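Local structure of amine oxidase domain-containing protein (Pyrococcus furiosus, 3NRN) at residues 128-134 with 163-169; 146-151 with 288-292; 115-121 with 172-177; 86-90 with 143-147. The protein is of unknown function but binds AMP and is probably an oxidoreductase related to flavin-containing amine oxidases. One frame throughout, in Å; residues are numbered along the deposited sequence.

Interaction 1 (128-134 with 163-169)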
loop_
_atom_site.group_PDB
_atom_site.type_symbol
_atom_site.label_atom_id
_atom_site.label_comp_id
_atom_site.label_asym_id
_atom_site.label_seq_id
_atom_site.Cartn_x
_atom_site.Cartn_y
_atom_site.Cartn_z
ATOM N N ILE A 128 -18.783 7.563 14.536
ATOM C CA ILE A 128 -17.953 8.438 15.349
ATOM C C ILE A 128 -16.475 8.136 15.094
ATOM O O ILE A 128 -16.134 7.087 14.546
ATOM C CB ILE A 128 -18.253 8.224 16.841
ATOM C CG1 ILE A 128 -17.928 6.779 17.227
ATOM C CG2 ILE A 128 -19.717 8.533 17.127
ATOM C CD1 ILE A 128 -18.255 6.436 18.662
ATOM N N PRO A 129 -15.577 9.053 15.493
ATOM C CA PRO A 129 -14.142 8.839 15.289
ATOM C C PRO A 129 -13.708 7.529 15.922
ATOM O O PRO A 129 -14.308 7.080 16.895
ATOM C CB PRO A 129 -13.512 10.045 15.982
ATOM C CG PRO A 129 -14.544 11.107 15.804
ATOM C CD PRO A 129 -15.823 10.364 16.117
ATOM N N ALA A 130 -12.656 6.928 15.376
ATOM C CA ALA A 130 -12.144 5.664 15.888
ATOM C C ALA A 130 -11.633 5.775 17.328
ATOM O O ALA A 130 -11.837 4.869 18.133
ATOM C CB ALA A 130 -11.036 5.143 14.971
ATOM N N ASP A 131 -10.973 6.882 17.655
ATOM C CA ASP A 131 -10.444 7.068 19.005
ATOM C C ASP A 131 -11.579 7.192 20.015
ATOM O O ASP A 131 -11.450 6.794 21.171
ATOM C CB ASP A 131 -9.556 8.318 19.063
ATOM C CG ASP A 131 -10.338 9.605 18.871
ATOM O OD1 ASP A 131 -11.102 9.704 17.892
ATOM O OD2 ASP A 131 -10.185 10.525 19.702
ATOM N N GLU A 132 -12.700 7.737 19.563
ATOM C CA GLU A 132 -13.859 7.922 20.418
ATOM C C GLU A 132 -14.511 6.583 20.727
ATOM O O GLU A 132 -14.855 6.300 21.877
ATOM C CB GLU A 132 -14.865 8.835 19.726
ATOM C CG GLU A 132 -15.841 9.510 20.664
ATOM C CD GLU A 132 -16.604 10.627 19.984
ATOM O OE1 GLU A 132 -17.610 10.340 19.301
ATOM O OE2 GLU A 132 -16.183 11.796 20.126
ATOM N N TRP A 133 -14.666 5.755 19.697
ATOM C CA TRP A 133 -15.295 4.456 19.872
ATOM C C TRP A 133 -14.431 3.495 20.687
ATOM O O TRP A 133 -14.957 2.650 21.409
ATOM C CB TRP A 133 -15.691 3.878 18.499
ATOM C CG TRP A 133 -14.965 2.659 18.021
ATOM C CD1 TRP A 133 -13.647 2.562 17.674
ATOM C CD2 TRP A 133 -15.540 1.372 17.771
ATOM N NE1 TRP A 133 -13.368 1.295 17.216
ATOM C CE2 TRP A 133 -14.511 0.544 17.266
ATOM C CE3 TRP A 133 -16.826 0.839 17.920
ATOM C CZ2 TRP A 133 -14.728 -0.790 16.915
ATOM C CZ3 TRP A 133 -17.041 -0.486 17.569
ATOM C CH2 TRP A 133 -15.996 -1.285 17.070
ATOM N N ILE A 134 -13.111 3.635 20.598
ATOM C CA ILE A 134 -12.222 2.776 21.373
ATOM C C ILE A 134 -12.356 3.134 22.860
ATOM O O ILE A 134 -12.432 2.254 23.713
ATOM C CB ILE A 134 -10.740 2.936 20.921
ATOM C CG1 ILE A 134 -10.554 2.340 19.520
ATOM C CG2 ILE A 134 -9.800 2.245 21.915
ATOM C CD1 ILE A 134 -10.881 0.856 19.420
ATOM N N LEU A 163 -9.780 8.374 11.469
ATOM C CA LEU A 163 -10.455 7.184 10.956
ATOM C C LEU A 163 -11.829 7.071 11.609
ATOM O O LEU A 163 -12.012 7.508 12.744
ATOM C CB LEU A 163 -9.644 5.925 11.287
ATOM C CG LEU A 163 -8.312 5.671 10.574
ATOM C CD1 LEU A 163 -7.603 4.498 11.238
ATOM C CD2 LEU A 163 -8.556 5.375 9.098
ATOM N N THR A 164 -12.798 6.508 10.891
ATOM C CA THR A 164 -14.130 6.319 11.457
ATOM C C THR A 164 -14.062 5.005 12.229
ATOM O O THR A 164 -13.151 4.209 12.013
ATOM C CB THR A 164 -15.211 6.200 10.361
ATOM O OG1 THR A 164 -14.960 5.036 9.565
ATOM C CG2 THR A 164 -15.207 7.441 9.459
ATOM N N ALA A 165 -15.007 4.772 13.130
ATOM C CA ALA A 165 -14.995 3.539 13.907
ATOM C C ALA A 165 -15.151 2.361 12.953
ATOM O O ALA A 165 -14.553 1.314 13.143
ATOM C CB ALA A 165 -16.129 3.547 14.931
ATOM N N LEU A 166 -15.964 2.560 11.923
ATOM C CA LEU A 166 -16.228 1.535 10.926
ATOM C C LEU A 166 -14.976 1.170 10.138
ATOM O O LEU A 166 -14.700 -0.006 9.918
ATOM C CB LEU A 166 -17.323 2.013 9.968
ATOM C CG LEU A 166 -17.802 1.002 8.923
ATOM C CD1 LEU A 166 -18.274 -0.275 9.607
ATOM C CD2 LEU A 166 -18.918 1.616 8.112
ATOM N N GLU A 167 -14.218 2.177 9.713
ATOM C CA GLU A 167 -13.001 1.920 8.954
ATOM C C GLU A 167 -12.007 1.134 9.792
ATOM O O GLU A 167 -11.429 0.158 9.314
ATOM C CB GLU A 167 -12.369 3.230 8.483
ATOM C CG GLU A 167 -11.076 3.066 7.688
ATOM C CD GLU A 167 -11.194 2.067 6.548
ATOM O OE1 GLU A 167 -12.264 2.001 5.914
ATOM O OE2 GLU A 167 -10.205 1.354 6.273
ATOM N N LEU A 168 -11.813 1.548 11.043
ATOM C CA LEU A 168 -10.883 0.838 11.919
ATOM C C LEU A 168 -11.365 -0.585 12.156
ATOM O O LEU A 168 -10.571 -1.527 12.183
ATOM C CB LEU A 168 -10.746 1.542 13.277
ATOM C CG LEU A 168 -9.859 0.779 14.269
ATOM C CD1 LEU A 168 -8.441 0.732 13.731
ATOM C CD2 LEU A 168 -9.883 1.443 15.636
ATOM N N ALA A 169 -12.673 -0.731 12.342
ATOM C CA ALA A 169 -13.264 -2.043 12.575
ATOM C C ALA A 169 -12.991 -2.947 11.377
ATOM O O ALA A 169 -12.645 -4.113 11.539
ATOM C CB ALA A 169 -14.769 -1.911 12.804
#
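L163 opens the contact with its backbone: its carbonyl O takes the N-H of A130 at 2.8 Å, while its CB rests against the A130 methyl. T164 forms a single beta bridge with P129, completed on its other side by A165 N, which donates to I128 O at 2.9 Å. T164 also ends the loop as the N-cap of helix 165-178, its OG1 accepting from E167 N at 3.0 Å. P129 holds the equivalent N-cap position before helix 130-137, so two helix starts are tied together by a pair of backbone bonds, and from there the helices diverge, the short axes of 130-134 and 165-169 lying at 78°. A165 lays its methyl over one face of the W133 indole, a CH-pi contact with CB 3.7 Å from the centroid of the five-membered ring. L168 follows one turn on. With CG anti to the backbone N (chi1 176°), it brings CD2 to the edge of the indole, 3.8 Å from W133 NE1, and the same methyl meets A130 CB and, at 4.0 Å, I134 CD1. W133 NE1 is buried here without a hydrogen-bond partner in the model. A169 comes last, its methyl 4.3 Å from W133 CZ2, and P124 touches both of these residues from the preceding loop.

Interaction 2 (146-151 with 288-292); sequences SVLESF and FTPGL
P290 runs along V147 in the same direction, the proline CG 3.8 Å from V147 CG2, and the side chains of F288 and F151 keep company in like fashion one helical turn further on. The F288 ring is turned against the F151 ring, so that F288 CE1 comes to the edge of the latter, near its plane and 4.0 Å from CD1, and also touches F151 CA. S146 OG lies against P290 CB, 3.2 Å away, and S150 OG one turn on is close to the backbone of P290. The loop following strand 286-288 makes a type II beta turn from T289 to L292, with G291 at its positive-phi position, and this turn is set against helix 142-156. S150 OG, anti to its own carbonyl carbon (chi1 -69°), reaches over the start of the turn to within 3.0 Å of P290 CA. Replacing F288 by an alanine would probably open a gap beside CD1 and CA of F151 and CB of S150. Water joins the polar groups: one molecule donates to S146 O at 2.6 Å, accepts from G291 N at 2.9 Å and also bonds S146 OG, while a second lies 2.7 Å from S150 OG and probably also donates to L292 O.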
loop_
_atom_site.group_PDB
_atom_site.type_symbol
_atom_site.label_atom_id
_atom_site.label_comp_id
_atom_site.label_asym_id
_atom_site.label_seq_id
_atom_site.Cartn_x
_atom_site.Cartn_y
_atom_site.Cartn_z
ATOM N N SER A 146 -2.317 4.867 22.371
ATOM C CA SER A 146 -1.018 5.235 21.837
ATOM C C SER A 146 -0.590 4.236 20.762
ATOM O O SER A 146 -0.097 4.624 19.705
ATOM C CB SER A 146 0.013 5.273 22.970
ATOM O OG SER A 146 1.233 5.840 22.531
ATOM N N VAL A 147 -0.776 2.948 21.036
ATOM C CA VAL A 147 -0.421 1.916 20.069
ATOM C C VAL A 147 -1.318 2.002 18.830
ATOM O O VAL A 147 -0.839 1.860 17.709
ATOM C CB VAL A 147 -0.545 0.501 20.680
ATOM C CG1 VAL A 147 -0.455 -0.569 19.579
ATOM C CG2 VAL A 147 0.559 0.286 21.701
ATOM N N LEU A 148 -2.614 2.237 19.034
ATOM C CA LEU A 148 -3.547 2.337 17.918
ATOM C C LEU A 148 -3.263 3.570 17.078
ATOM O O LEU A 148 -3.604 3.606 15.897
ATOM C CB LEU A 148 -4.996 2.363 18.413
ATOM C CG LEU A 148 -5.551 1.031 18.935
ATOM C CD1 LEU A 148 -6.992 1.208 19.377
ATOM C CD2 LEU A 148 -5.465 -0.021 17.847
ATOM N N GLU A 149 -2.642 4.575 17.693
ATOM C CA GLU A 149 -2.284 5.805 16.992
ATOM C C GLU A 149 -1.114 5.479 16.066
ATOM O O GLU A 149 -1.019 6.007 14.959
ATOM C CB GLU A 149 -1.876 6.895 17.988
ATOM C CG GLU A 149 -1.579 8.257 17.362
ATOM C CD GLU A 149 -2.830 9.062 17.033
ATOM O OE1 GLU A 149 -2.688 10.208 16.547
ATOM O OE2 GLU A 149 -3.951 8.561 17.263
ATOM N N SER A 150 -0.218 4.609 16.526
ATOM C CA SER A 150 0.917 4.203 15.708
ATOM C C SER A 150 0.397 3.354 14.548
ATOM O O SER A 150 0.826 3.512 13.406
ATOM C CB SER A 150 1.920 3.402 16.535
ATOM O OG SER A 150 2.554 4.238 17.482
ATOM N N PHE A 151 -0.536 2.459 14.850
ATOM C CA PHE A 151 -1.122 1.616 13.820
ATOM C C PHE A 151 -1.736 2.495 12.727
ATOM O O PHE A 151 -1.485 2.286 11.542
ATOM C CB PHE A 151 -2.213 0.720 14.418
ATOM C CG PHE A 151 -2.959 -0.080 13.392
ATOM C CD1 PHE A 151 -2.340 -1.135 12.727
ATOM C CD2 PHE A 151 -4.262 0.255 13.049
ATOM C CE1 PHE A 151 -3.009 -1.839 11.735
ATOM C CE2 PHE A 151 -4.939 -0.443 12.056
ATOM C CZ PHE A 151 -4.313 -1.490 11.398
ATOM N N PHE A 288 5.892 -1.560 16.282
ATOM C CA PHE A 288 5.111 -0.343 16.440
ATOM C C PHE A 288 5.828 0.527 17.467
ATOM O O PHE A 288 6.396 0.013 18.427
ATOM C CB PHE A 288 3.698 -0.685 16.907
ATOM C CG PHE A 288 2.851 -1.295 15.837
ATOM C CD1 PHE A 288 2.291 -0.499 14.844
ATOM C CD2 PHE A 288 2.651 -2.674 15.786
ATOM C CE1 PHE A 288 1.543 -1.066 13.809
ATOM C CE2 PHE A 288 1.905 -3.251 14.756
ATOM C CZ PHE A 288 1.351 -2.443 13.766
ATOM N N THR A 289 5.803 1.840 17.265
ATOM C CA THR A 289 6.491 2.751 18.171
ATOM C C THR A 289 5.568 3.795 18.794
ATOM O O THR A 289 5.708 4.993 18.548
ATOM C CB THR A 289 7.639 3.469 17.436
ATOM O OG1 THR A 289 7.106 4.187 16.315
ATOM C CG2 THR A 289 8.665 2.453 16.925
ATOM N N PRO A 290 4.612 3.351 19.616
ATOM C CA PRO A 290 3.693 4.298 20.252
ATOM C C PRO A 290 4.464 5.363 21.036
ATOM O O PRO A 290 5.432 5.053 21.731
ATOM C CB PRO A 290 2.848 3.403 21.157
ATOM C CG PRO A 290 3.810 2.298 21.527
ATOM C CD PRO A 290 4.473 2.003 20.199
ATOM N N GLY A 291 4.043 6.616 20.903
ATOM C CA GLY A 291 4.706 7.691 21.615
ATOM C C GLY A 291 5.694 8.490 20.789
ATOM O O GLY A 291 5.994 9.624 21.138
ATOM N N LEU A 292 6.203 7.916 19.701
ATOM C CA LEU A 292 7.167 8.624 18.852
ATOM C C LEU A 292 6.477 9.208 17.615
ATOM O O LEU A 292 5.333 8.853 17.318
ATOM C CB LEU A 292 8.284 7.669 18.406
ATOM C CG LEU A 292 8.992 6.798 19.456
ATOM C CD1 LEU A 292 10.158 6.080 18.785
ATOM C CD2 LEU A 292 9.494 7.644 20.629
HETATM O O HOH W 1 1.439 6.764 19.567
HETATM O O HOH W 2 3.618 6.538 16.590
#

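Interaction 3 (115-121 with 172-177); sequences LAEIRMN and IRAALR
This is a surface contact between two helices, in which the short helix 115-119 packs nearly at right angles across the C-terminal half of helix 165-178; the short axes cross at -81° and approach to 9.6 Å. I118 is buried at the middle of the crossing. Its CD1 presses on I172 CG2 at 3.3 Å, a tight carbon pair, while CG2, set anti to the backbone N, is directed to CA and CB of R173. L115 adds its CD2 to the same I172 methyl, the two side chains crossing at about a right angle. L176 reaches in from the next turn of helix 165-178, bringing CD1 to 3.5 Å from L115 O and 4.0 Å from I118 CG2.

Arginines border this apolar patch. R177 NH2 donates to R119 O at 2.9 Å, with the acceptor in the guanidinium plane but the N-H...O angle a bent 137°; the bond uses a carbonyl at the last turn of helix 115-119, where the helix dipole would probably favour a positive group. The R119 chain folds at chi2 and chi3, which carries its guanidinium over L176, whose CD2 lies above one face. The guanidinium planes of R119 and R177 are only 23° apart, and R119 NH1 lies 4.6 Å from R177 NH1, a proximity of like charges that may cost some energy. R173 sends NH1 to 3.7 Å from N121 O, beyond the helix end. Two isoleucines and two leucines beneath a fringe of arginine side chains make this a near-orthogonal helix-helix packing, joining two helical parts of the flavin-containing amine oxidoreductase family region.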
loop_
_atom_site.group_PDB
_atom_site.type_symbol
_atom_site.label_atom_id
_atom_site.label_comp_id
_atom_site.label_asym_id
_atom_site.label_seq_id
_atom_site.Cartn_x
_atom_site.Cartn_y
_atom_site.Cartn_z
ATOM N N LEU A 115 -13.096 -7.836 19.735
ATOM C CA LEU A 115 -12.427 -8.515 18.637
ATOM C C LEU A 115 -13.285 -9.715 18.264
ATOM O O LEU A 115 -13.336 -10.128 17.106
ATOM C CB LEU A 115 -11.037 -8.983 19.070
ATOM C CG LEU A 115 -10.052 -7.887 19.479
ATOM C CD1 LEU A 115 -8.767 -8.518 20.002
ATOM C CD2 LEU A 115 -9.763 -6.988 18.286
ATOM N N ALA A 116 -13.962 -10.268 19.265
ATOM C CA ALA A 116 -14.836 -11.413 19.060
ATOM C C ALA A 116 -16.029 -10.978 18.216
ATOM O O ALA A 116 -16.503 -11.724 17.361
ATOM C CB ALA A 116 -15.310 -11.959 20.406
ATOM N N GLU A 117 -16.506 -9.764 18.463
ATOM C CA GLU A 117 -17.642 -9.211 17.732
ATOM C C GLU A 117 -17.279 -8.904 16.286
ATOM O O GLU A 117 -18.070 -9.148 15.372
ATOM C CB GLU A 117 -18.133 -7.941 18.421
ATOM C CG GLU A 117 -18.888 -8.196 19.709
ATOM C CD GLU A 117 -18.598 -7.152 20.764
ATOM O OE1 GLU A 117 -17.549 -7.269 21.440
ATOM O OE2 GLU A 117 -19.411 -6.214 20.909
ATOM N N ILE A 118 -16.085 -8.354 16.083
ATOM C CA ILE A 118 -15.618 -8.034 14.741
ATOM C C ILE A 118 -15.412 -9.350 14.005
ATOM O O ILE A 118 -15.508 -9.412 12.778
ATOM C CB ILE A 118 -14.287 -7.256 14.778
ATOM C CG1 ILE A 118 -14.495 -5.913 15.484
ATOM C CG2 ILE A 118 -13.774 -7.032 13.356
ATOM C CD1 ILE A 118 -13.247 -5.075 15.577
ATOM N N ARG A 119 -15.126 -10.399 14.772
ATOM C CA ARG A 119 -14.926 -11.736 14.222
ATOM C C ARG A 119 -16.273 -12.205 13.680
ATOM O O ARG A 119 -16.350 -12.801 12.605
ATOM C CB ARG A 119 -14.455 -12.699 15.317
ATOM C CG ARG A 119 -14.182 -14.117 14.832
ATOM C CD ARG A 119 -12.777 -14.257 14.265
ATOM N NE ARG A 119 -11.771 -14.271 15.323
ATOM C CZ ARG A 119 -10.459 -14.328 15.113
ATOM N NH1 ARG A 119 -9.982 -14.372 13.876
ATOM N NH2 ARG A 119 -9.622 -14.350 16.142
HETATM N N MSE A 120 -17.328 -11.920 14.441
HETATM C CA MSE A 120 -18.695 -12.284 14.078
HETATM C C MSE A 120 -19.208 -11.420 12.934
HETATM O O MSE A 120 -20.404 -11.425 12.633
HETATM C CB MSE A 120 -19.631 -12.109 15.279
HETATM C CG MSE A 120 -19.402 -13.078 16.426
HETATM SE SE MSE A 120 -19.812 -14.778 16.003
HETATM C CE MSE A 120 -18.173 -15.460 15.720
ATOM N N ASN A 121 -18.307 -10.668 12.309
ATOM C CA ASN A 121 -18.671 -9.795 11.199
ATOM C C ASN A 121 -19.456 -8.576 11.678
ATOM O O ASN A 121 -19.681 -7.638 10.915
ATOM C CB ASN A 121 -19.502 -10.571 10.172
ATOM C CG ASN A 121 -20.915 -10.025 10.031
ATOM O OD1 ASN A 121 -21.130 -8.978 9.418
ATOM N ND2 ASN A 121 -21.884 -10.730 10.609
ATOM N N ILE A 172 -9.540 -3.977 11.310
ATOM C CA ILE A 172 -9.336 -4.942 12.379
ATOM C C ILE A 172 -9.823 -6.296 11.861
ATOM O O ILE A 172 -9.201 -7.317 12.103
ATOM C CB ILE A 172 -10.120 -4.559 13.662
ATOM C CG1 ILE A 172 -9.458 -3.347 14.330
ATOM C CG2 ILE A 172 -10.142 -5.746 14.624
ATOM C CD1 ILE A 172 -10.242 -2.767 15.500
ATOM N N ARG A 173 -10.939 -6.300 11.141
ATOM C CA ARG A 173 -11.448 -7.547 10.587
ATOM C C ARG A 173 -10.405 -8.143 9.628
ATOM O O ARG A 173 -10.096 -9.333 9.685
ATOM C CB ARG A 173 -12.770 -7.306 9.849
ATOM C CG ARG A 173 -13.350 -8.580 9.242
ATOM C CD ARG A 173 -14.818 -8.433 8.899
ATOM N NE ARG A 173 -15.048 -7.442 7.854
ATOM C CZ ARG A 173 -16.253 -7.028 7.477
ATOM N NH1 ARG A 173 -17.335 -7.520 8.063
ATOM N NH2 ARG A 173 -16.373 -6.112 6.522
ATOM N N ALA A 174 -9.856 -7.305 8.754
ATOM C CA ALA A 174 -8.844 -7.762 7.807
ATOM C C ALA A 174 -7.670 -8.410 8.544
ATOM O O ALA A 174 -7.123 -9.419 8.091
ATOM C CB ALA A 174 -8.349 -6.582 6.941
ATOM N N ALA A 175 -7.279 -7.835 9.676
ATOM C CA ALA A 175 -6.159 -8.385 10.441
ATOM C C ALA A 175 -6.524 -9.735 11.060
ATOM O O ALA A 175 -5.686 -10.638 11.150
ATOM C CB ALA A 175 -5.732 -7.404 11.530
ATOM N N LEU A 176 -7.776 -9.877 11.485
ATOM C CA LEU A 176 -8.224 -11.138 12.081
ATOM C C LEU A 176 -8.305 -12.216 11.003
ATOM O O LEU A 176 -7.950 -13.373 11.230
ATOM C CB LEU A 176 -9.602 -10.969 12.736
ATOM C CG LEU A 176 -9.733 -9.953 13.878
ATOM C CD1 LEU A 176 -11.167 -9.937 14.389
ATOM C CD2 LEU A 176 -8.772 -10.307 14.999
ATOM N N ARG A 177 -8.763 -11.825 9.819
ATOM C CA ARG A 177 -8.903 -12.760 8.712
ATOM C C ARG A 177 -7.593 -13.163 8.058
ATOM O O ARG A 177 -7.311 -14.352 7.917
ATOM C CB ARG A 177 -9.815 -12.174 7.631
ATOM C CG ARG A 177 -11.214 -11.857 8.102
ATOM C CD ARG A 177 -12.225 -12.865 7.593
ATOM N NE ARG A 177 -13.495 -12.736 8.302
ATOM C CZ ARG A 177 -13.684 -13.105 9.566
ATOM N NH1 ARG A 177 -12.683 -13.634 10.264
ATOM N NH2 ARG A 177 -14.869 -12.935 10.139
#

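Interaction 4 (86-90 with 143-147)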
loop_
_atom_site.group_PDB
_atom_site.type_symbol
_atom_site.label_atom_id
_atom_site.label_comp_id
_atom_site.label_asym_id
_atom_site.label_seq_id
_atom_site.Cartn_x
_atom_site.Cartn_y
_atom_site.Cartn_z
ATOM N N LYS A 86 5.296 -6.524 17.009
ATOM C CA LYS A 86 5.835 -6.229 18.332
ATOM C C LYS A 86 5.640 -4.753 18.677
ATOM O O LYS A 86 5.263 -3.944 17.820
ATOM C CB LYS A 86 7.320 -6.586 18.380
ATOM C CG LYS A 86 7.590 -8.064 18.179
ATOM C CD LYS A 86 9.060 -8.385 18.351
ATOM C CE LYS A 86 9.279 -9.889 18.363
ATOM N NZ LYS A 86 10.700 -10.245 18.616
ATOM N N ILE A 87 5.913 -4.402 19.931
ATOM C CA ILE A 87 5.736 -3.031 20.397
ATOM C C ILE A 87 6.913 -2.488 21.215
ATOM O O ILE A 87 7.508 -3.206 22.014
ATOM C CB ILE A 87 4.447 -2.930 21.244
ATOM C CG1 ILE A 87 3.255 -3.419 20.416
ATOM C CG2 ILE A 87 4.228 -1.491 21.707
ATOM C CD1 ILE A 87 1.925 -3.363 21.135
ATOM N N LEU A 88 7.238 -1.214 20.999
ATOM C CA LEU A 88 8.318 -0.540 21.720
ATOM C C LEU A 88 7.668 0.414 22.707
ATOM O O LEU A 88 7.086 1.419 22.308
ATOM C CB LEU A 88 9.206 0.263 20.761
ATOM C CG LEU A 88 10.219 1.217 21.420
ATOM C CD1 LEU A 88 11.138 0.434 22.345
ATOM C CD2 LEU A 88 11.036 1.942 20.352
ATOM N N TRP A 89 7.771 0.102 23.993
ATOM C CA TRP A 89 7.165 0.933 25.024
ATOM C C TRP A 89 8.015 0.946 26.286
ATOM O O TRP A 89 8.489 -0.094 26.738
ATOM C CB TRP A 89 5.762 0.407 25.333
ATOM C CG TRP A 89 5.009 1.174 26.374
ATOM C CD1 TRP A 89 4.773 0.789 27.662
ATOM C CD2 TRP A 89 4.349 2.435 26.204
ATOM N NE1 TRP A 89 4.004 1.728 28.304
ATOM C CE2 TRP A 89 3.729 2.749 27.434
ATOM C CE3 TRP A 89 4.222 3.329 25.132
ATOM C CZ2 TRP A 89 2.986 3.922 27.624
ATOM C CZ3 TRP A 89 3.484 4.500 25.319
ATOM C CH2 TRP A 89 2.876 4.783 26.559
ATOM N N GLU A 90 8.208 2.140 26.838
ATOM C CA GLU A 90 9.003 2.334 28.047
ATOM C C GLU A 90 10.350 1.615 27.991
ATOM O O GLU A 90 10.752 0.942 28.941
ATOM C CB GLU A 90 8.209 1.886 29.279
ATOM C CG GLU A 90 6.902 2.652 29.459
ATOM C CD GLU A 90 6.132 2.236 30.701
ATOM O OE1 GLU A 90 6.045 1.019 30.980
ATOM O OE2 GLU A 90 5.601 3.133 31.391
ATOM N N PHE A 143 -2.069 3.475 27.075
ATOM C CA PHE A 143 -1.190 2.608 26.295
ATOM C C PHE A 143 -1.834 2.189 24.977
ATOM O O PHE A 143 -1.225 2.298 23.910
ATOM C CB PHE A 143 -0.838 1.351 27.085
ATOM C CG PHE A 143 -0.125 0.310 26.271
ATOM C CD1 PHE A 143 1.213 0.473 25.925
ATOM C CD2 PHE A 143 -0.800 -0.823 25.824
ATOM C CE1 PHE A 143 1.873 -0.478 25.144
ATOM C CE2 PHE A 143 -0.150 -1.784 25.041
ATOM C CZ PHE A 143 1.189 -1.610 24.702
ATOM N N LEU A 144 -3.068 1.703 25.069
ATOM C CA LEU A 144 -3.810 1.234 23.912
ATOM C C LEU A 144 -4.030 2.315 22.859
ATOM O O LEU A 144 -3.814 2.081 21.669
ATOM C CB LEU A 144 -5.160 0.665 24.354
ATOM C CG LEU A 144 -6.062 0.114 23.245
ATOM C CD1 LEU A 144 -5.390 -1.060 22.561
ATOM C CD2 LEU A 144 -7.385 -0.312 23.835
ATOM N N LEU A 145 -4.464 3.491 23.296
ATOM C CA LEU A 145 -4.718 4.596 22.381
ATOM C C LEU A 145 -3.438 5.036 21.681
ATOM O O LEU A 145 -3.468 5.505 20.539
ATOM C CB LEU A 145 -5.336 5.766 23.145
ATOM C CG LEU A 145 -6.743 5.457 23.662
ATOM C CD1 LEU A 145 -7.168 6.485 24.701
ATOM C CD2 LEU A 145 -7.706 5.431 22.480
ATOM N N SER A 146 -2.317 4.867 22.371
ATOM C CA SER A 146 -1.018 5.235 21.837
ATOM C C SER A 146 -0.590 4.236 20.762
ATOM O O SER A 146 -0.097 4.624 19.705
ATOM C CB SER A 146 0.013 5.273 22.970
ATOM O OG SER A 146 1.233 5.840 22.531
ATOM N N VAL A 147 -0.776 2.948 21.036
ATOM C CA VAL A 147 -0.421 1.916 20.069
ATOM C C VAL A 147 -1.318 2.002 18.830
ATOM O O VAL A 147 -0.839 1.860 17.709
ATOM C CB VAL A 147 -0.545 0.501 20.680
ATOM C CG1 VAL A 147 -0.455 -0.569 19.579
ATOM C CG2 VAL A 147 0.559 0.286 21.701
#
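Strand 86-89 passes over the first turns of helix 142-156 at a steep angle, 116° between the short axes, which come no nearer than 10.8 Å. The strand lies in the mixed sheet between strands 92-95 and 286-288, and the helix packs against that sheet. Two strand residues, I87 and W89, face the helix, and no hydrogen bond joins the two segments. W89 and F143 form a T-shaped pair: the edge of the phenyl ring meets the face of the indole, with F143 CD1 lying 3.7 Å from W89 CD2. The centroid of the W89 five-membered ring is 4.8 Å from that of the F143 ring. Their planes stand at 76°. CG of W89 is anti to the backbone N (chi1 -180°), which extends the indole from the strand over the phenyl edge. The opposite indole face carries CG of E90. I87 and V147 meet tip to tip, I87 CD1 standing 3.9 Å from V147 CG2, and that same CD1 is 4.0 Å from F143 CZ. S146 OG adds a 3.8 Å approach to W89 CZ3. F102 joins the aromatic group, stacked on F143 and edge-to-face with W89. A serine in place of W89 would probably leave the F143 edge without its aromatic face and open a gap there. With aromatic and aliphatic groups meeting and no polar bond between them, the strand is held to the helix by dispersion, by hydrophobic burial and by the electrostatics of a ring edge against a pi face.

Overall arrangement
Helices 142-156 and 165-178 connect the four contacts. Interactions 2 and 4 share S146 and V147, with centres 5 Å apart; F288 N and K86 O, 2.9 Å apart, and F288 O and L88 N, 3.0 Å apart, probably hydrogen-bond within the sheet that both use. Interactions 1 and 3 both draw on helix 165-178, their centres 14 Å apart, and I118 CG2 lies 3.6 Å from A169 O. Interaction 1 reaches the other pair through I134, whose CG1 is 3.7 Å from L148 CD1, and through L168, which packs on F151. Interaction 3 touches neither 2 nor 4. All four lie away from the AMP pocket, which includes E30, R38 and V212.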